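Local coordinates for water stress and hypersensitive response domain-containing protein (PDB 3BUT) that is of unknown function but, as a beta-rich member of the late embryogenesis abundant LEA_2 family, may bind lipid and take part in stress responses, at residues Y41-A51 and S72-W83. The protein carries 4 engineered substitutions. Sequence-based numbering, arbitrary orientation.
Sequences YTIEMNGVKVA and SLRLNNSFLREW. Engineered in segment 72-83: Leu-80 (natural residue Ile).
Ile-43 sends its CD1 across the Leu-75 side chain at about a right angle, 4.0 Å from Leu-75 CG, in a worked example of apolar packing in which strand 72-76 and the turn after it lie on the hairpin 41-51. On the neighbouring strand Val-50 lies beside Leu-75, both pointing the same way, Val-50 CG2 3.7 Å from Leu-75 CD2, while Val-50 CG1, anti to the carbonyl carbon (chi1 -60°), turns instead to the Phe-79 carbonyl oxygen. Leu-80, an engineered residue, brings CD2 to within 3.9 Å of SE of Met-45, a selenomethionine.

The strands belong to different sheets of a beta sandwich of the kind expected for the E-set clan: 34-45 and 48-61 pair in one, 66-76 edges the other, and the short axes of 41-45 and 72-76 cross at -47°. A type I' turn from Met-45 to Val-48 closes the hairpin, and a classic bulge sets Val-50 and Ala-51 both against Ile-43, whose carbonyl oxygen takes both their N-H groups.

Of the aromatic residues, Trp-83 sits at the turn end of the hairpin, Tyr-41 at the other, and Phe-79 between them. Met-45 SE stands over the five-membered ring of Trp-83, 4.4 Å from its centroid, a Met-aromatic contact, and the bend at chi3 (81°) carries CE over the same face; the indole NE1 is hydrogen-bonded to Thr-94 OG1. The Lys-49 carbonyl oxygen lies over one face of the Phe-79 ring, toward its rim, as a close packing contact. Leu-73 CA makes a CH-pi contact with the Tyr-41 ring, 4.0 Å from its centroid.

Polar linkage is slight: Arg-74 N gives a weak hydrogen bond to Tyr-41 OH, 3.3 Å long, and the same hydroxyl lies at the edge of the Arg-74 guanidinium.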
loop_
_atom_site.group_PDB
_atom_site.type_symbol
_atom_site.label_atom_id
_atom_site.label_comp_id
_atom_site.label_asym_id
_atom_site.label_seq_id
_atom_site.Cartn_x
_atom_site.Cartn_y
_atom_site.Cartn_z
ATOM N N TYR A 41 8.190 -10.061 17.682
ATOM C CA TYR A 41 7.881 -8.778 17.059
ATOM C C TYR A 41 6.420 -8.633 16.719
ATOM O O TYR A 41 5.745 -9.618 16.427
ATOM C CB TYR A 41 8.755 -8.524 15.825
ATOM C CG TYR A 41 8.548 -9.496 14.696
ATOM C CD1 TYR A 41 9.227 -10.708 14.662
ATOM C CD2 TYR A 41 7.678 -9.200 13.648
ATOM C CE1 TYR A 41 9.038 -11.604 13.628
ATOM C CE2 TYR A 41 7.484 -10.091 12.610
ATOM C CZ TYR A 41 8.166 -11.288 12.604
ATOM O OH TYR A 41 7.972 -12.175 11.571
ATOM N N THR A 42 5.931 -7.396 16.787
ATOM C CA THR A 42 4.584 -7.045 16.335
ATOM C C THR A 42 4.619 -5.757 15.531
ATOM O O THR A 42 5.384 -4.843 15.843
ATOM C CB THR A 42 3.542 -6.868 17.498
ATOM O OG1 THR A 42 3.929 -5.791 18.360
ATOM C CG2 THR A 42 3.373 -8.129 18.319
ATOM N N ILE A 43 3.800 -5.690 14.486
ATOM C CA ILE A 43 3.552 -4.436 13.778
ATOM C C ILE A 43 2.045 -4.186 13.711
ATOM O O ILE A 43 1.299 -5.008 13.188
ATOM C CB ILE A 43 4.159 -4.418 12.356
ATOM C CG1 ILE A 43 5.683 -4.633 12.413
ATOM C CG2 ILE A 43 3.830 -3.095 11.652
ATOM C CD1 ILE A 43 6.349 -4.785 11.061
ATOM N N GLU A 44 1.602 -3.069 14.279
ATOM C CA GLU A 44 0.203 -2.671 14.206
ATOM C C GLU A 44 0.077 -1.420 13.365
ATOM O O GLU A 44 0.895 -0.508 13.466
ATOM C CB GLU A 44 -0.398 -2.445 15.600
ATOM C CG GLU A 44 -0.582 -3.713 16.412
ATOM C CD GLU A 44 -1.534 -3.547 17.585
ATOM O OE1 GLU A 44 -2.441 -2.688 17.518
ATOM O OE2 GLU A 44 -1.381 -4.295 18.573
HETATM N N MSE A 45 -0.940 -1.403 12.510
HETATM C CA MSE A 45 -1.231 -0.271 11.641
HETATM C C MSE A 45 -2.726 0.032 11.772
HETATM O O MSE A 45 -3.560 -0.785 11.381
HETATM C CB MSE A 45 -0.852 -0.603 10.193
HETATM C CG MSE A 45 0.628 -0.934 9.983
HETATM SE SE MSE A 45 1.071 -1.529 8.186
HETATM C CE MSE A 45 1.191 0.201 7.294
ATOM N N ASN A 46 -3.045 1.192 12.349
ATOM C CA ASN A 46 -4.417 1.573 12.762
ATOM C C ASN A 46 -5.194 0.527 13.573
ATOM O O ASN A 46 -6.404 0.376 13.400
ATOM C CB ASN A 46 -5.264 2.006 11.563
ATOM C CG ASN A 46 -4.679 3.178 10.817
ATOM O OD1 ASN A 46 -4.057 4.068 11.404
ATOM N ND2 ASN A 46 -4.899 3.200 9.507
ATOM N N GLY A 47 -4.504 -0.190 14.451
ATOM C CA GLY A 47 -5.142 -1.244 15.233
ATOM C C GLY A 47 -5.376 -2.553 14.494
ATOM O O GLY A 47 -6.003 -3.460 15.031
ATOM N N VAL A 48 -4.895 -2.655 13.257
ATOM C CA VAL A 48 -4.816 -3.946 12.577
ATOM C C VAL A 48 -3.427 -4.523 12.851
ATOM O O VAL A 48 -2.420 -3.876 12.573
ATOM C CB VAL A 48 -5.037 -3.820 11.048
ATOM C CG1 VAL A 48 -4.966 -5.186 10.373
ATOM C CG2 VAL A 48 -6.369 -3.152 10.745
ATOM N N LYS A 49 -3.375 -5.727 13.410
ATOM C CA LYS A 49 -2.101 -6.387 13.687
ATOM C C LYS A 49 -1.595 -7.114 12.443
ATOM O O LYS A 49 -1.947 -8.268 12.198
ATOM C CB LYS A 49 -2.232 -7.344 14.873
ATOM C CG LYS A 49 -0.901 -7.801 15.452
ATOM C CD LYS A 49 -1.029 -8.255 16.903
ATOM C CE LYS A 49 -1.729 -9.603 17.032
ATOM N NZ LYS A 49 -1.757 -10.059 18.452
ATOM N N VAL A 50 -0.761 -6.422 11.672
ATOM C CA VAL A 50 -0.304 -6.905 10.365
ATOM C C VAL A 50 0.908 -7.847 10.439
ATOM O O VAL A 50 1.209 -8.554 9.475
ATOM C CB VAL A 50 -0.031 -5.737 9.372
ATOM C CG1 VAL A 50 -1.287 -4.919 9.139
ATOM C CG2 VAL A 50 1.074 -4.849 9.879
ATOM N N ALA A 51 1.597 -7.842 11.581
ATOM C CA ALA A 51 2.708 -8.758 11.848
ATOM C C ALA A 51 2.749 -9.127 13.326
ATOM O O ALA A 51 2.512 -8.285 14.195
ATOM C CB ALA A 51 4.033 -8.142 11.422
ATOM N N SER A 72 14.612 -9.524 11.837
ATOM C CA SER A 72 13.850 -9.676 10.614
ATOM C C SER A 72 12.369 -9.604 10.941
ATOM O O SER A 72 11.829 -10.489 11.602
ATOM C CB SER A 72 14.188 -11.010 9.950
ATOM O OG SER A 72 13.421 -11.204 8.776
ATOM N N LEU A 73 11.718 -8.543 10.482
ATOM C CA LEU A 73 10.306 -8.332 10.755
ATOM C C LEU A 73 9.520 -8.602 9.491
ATOM O O LEU A 73 9.607 -7.838 8.532
ATOM C CB LEU A 73 10.063 -6.900 11.235
ATOM C CG LEU A 73 11.098 -6.250 12.161
ATOM C CD1 LEU A 73 10.815 -4.768 12.312
ATOM C CD2 LEU A 73 11.143 -6.923 13.522
ATOM N N ARG A 74 8.754 -9.690 9.490
ATOM C CA ARG A 74 8.015 -10.107 8.304
ATOM C C ARG A 74 6.527 -9.797 8.397
ATOM O O ARG A 74 5.893 -10.046 9.418
ATOM C CB ARG A 74 8.229 -11.595 8.018
ATOM C CG ARG A 74 9.659 -11.954 7.623
ATOM C CD ARG A 74 9.868 -13.464 7.610
ATOM N NE ARG A 74 11.279 -13.820 7.742
ATOM C CZ ARG A 74 11.921 -13.954 8.900
ATOM N NH1 ARG A 74 13.208 -14.276 8.908
ATOM N NH2 ARG A 74 11.289 -13.758 10.054
ATOM N N LEU A 75 5.983 -9.258 7.311
ATOM C CA LEU A 75 4.568 -8.930 7.223
ATOM C C LEU A 75 3.866 -9.841 6.229
ATOM O O LEU A 75 4.184 -9.836 5.038
ATOM C CB LEU A 75 4.364 -7.471 6.800
ATOM C CG LEU A 75 4.905 -6.335 7.662
ATOM C CD1 LEU A 75 6.271 -5.913 7.187
ATOM C CD2 LEU A 75 3.955 -5.169 7.561
ATOM N N ASN A 76 2.920 -10.625 6.735
ATOM C CA ASN A 76 1.989 -11.376 5.903
ATOM C C ASN A 76 1.029 -10.381 5.247
ATOM O O ASN A 76 0.369 -9.598 5.941
ATOM C CB ASN A 76 1.239 -12.406 6.762
ATOM C CG ASN A 76 0.136 -13.136 6.000
ATOM O OD1 ASN A 76 -1.014 -13.160 6.439
ATOM N ND2 ASN A 76 0.484 -13.738 4.865
ATOM N N ASN A 77 0.956 -10.415 3.921
ATOM C CA ASN A 77 0.185 -9.431 3.171
ATOM C C ASN A 77 -1.328 -9.550 3.325
ATOM O O ASN A 77 -2.062 -8.584 3.112
ATOM C CB ASN A 77 0.566 -9.467 1.690
ATOM C CG ASN A 77 2.063 -9.362 1.471
ATOM O OD1 ASN A 77 2.732 -8.517 2.066
ATOM N ND2 ASN A 77 2.598 -10.224 0.614
ATOM N N SER A 78 -1.788 -10.740 3.696
ATOM C CA SER A 78 -3.218 -10.978 3.930
ATOM C C SER A 78 -3.764 -10.126 5.087
ATOM O O SER A 78 -4.901 -9.650 5.040
ATOM C CB SER A 78 -3.484 -12.463 4.188
ATOM O OG SER A 78 -4.868 -12.711 4.353
ATOM N N PHE A 79 -2.944 -9.942 6.120
ATOM C CA PHE A 79 -3.247 -9.006 7.197
ATOM C C PHE A 79 -3.003 -7.554 6.770
ATOM O O PHE A 79 -3.586 -6.635 7.344
ATOM C CB PHE A 79 -2.422 -9.329 8.445
ATOM C CG PHE A 79 -3.194 -10.034 9.531
ATOM C CD1 PHE A 79 -4.240 -9.392 10.194
ATOM C CD2 PHE A 79 -2.855 -11.327 9.914
ATOM C CE1 PHE A 79 -4.949 -10.034 11.207
ATOM C CE2 PHE A 79 -3.559 -11.980 10.927
ATOM C CZ PHE A 79 -4.607 -11.332 11.574
ATOM N N LEU A 80 -2.141 -7.352 5.772
ATOM C CA LEU A 80 -1.886 -6.015 5.234
ATOM C C LEU A 80 -3.020 -5.517 4.358
ATOM O O LEU A 80 -3.217 -4.310 4.244
ATOM C CB LEU A 80 -0.580 -5.966 4.446
ATOM C CG LEU A 80 0.644 -5.351 5.114
ATOM C CD1 LEU A 80 1.891 -5.785 4.372
ATOM C CD2 LEU A 80 0.532 -3.832 5.136
ATOM N N ARG A 81 -3.766 -6.442 3.754
ATOM C CA ARG A 81 -4.904 -6.086 2.897
ATOM C C ARG A 81 -6.131 -5.607 3.679
ATOM O O ARG A 81 -7.047 -5.011 3.099
ATOM C CB ARG A 81 -5.305 -7.250 1.987
ATOM C CG ARG A 81 -4.341 -7.542 0.845
ATOM C CD ARG A 81 -4.827 -8.703 -0.031
ATOM N NE ARG A 81 -4.996 -9.959 0.707
ATOM C CZ ARG A 81 -6.171 -10.511 1.014
ATOM N NH1 ARG A 81 -7.307 -9.927 0.654
ATOM N NH2 ARG A 81 -6.209 -11.652 1.688
ATOM N N GLU A 82 -6.169 -5.882 4.979
ATOM C CA GLU A 82 -7.263 -5.369 5.795
ATOM C C GLU A 82 -6.876 -4.083 6.513
ATOM O O GLU A 82 -7.710 -3.445 7.145
ATOM C CB GLU A 82 -7.839 -6.431 6.741
ATOM C CG GLU A 82 -6.855 -7.088 7.686
ATOM C CD GLU A 82 -7.525 -8.080 8.619
ATOM O OE1 GLU A 82 -8.350 -8.891 8.139
ATOM O OE2 GLU A 82 -7.222 -8.051 9.832
ATOM N N TRP A 83 -5.608 -3.699 6.389
ATOM C CA TRP A 83 -5.150 -2.399 6.872
ATOM C C TRP A 83 -5.617 -1.322 5.907
ATOM O O TRP A 83 -6.037 -0.246 6.324
ATOM C CB TRP A 83 -3.618 -2.349 7.021
ATOM C CG TRP A 83 -3.056 -0.963 6.786
ATOM C CD1 TRP A 83 -3.098 0.092 7.647
ATOM C CD2 TRP A 83 -2.425 -0.478 5.591
ATOM N NE1 TRP A 83 -2.517 1.194 7.076
ATOM C CE2 TRP A 83 -2.099 0.875 5.814
ATOM C CE3 TRP A 83 -2.102 -1.059 4.357
ATOM C CZ2 TRP A 83 -1.463 1.661 4.853
ATOM C CZ3 TRP A 83 -1.467 -0.280 3.403
ATOM C CH2 TRP A 83 -1.150 1.067 3.659
#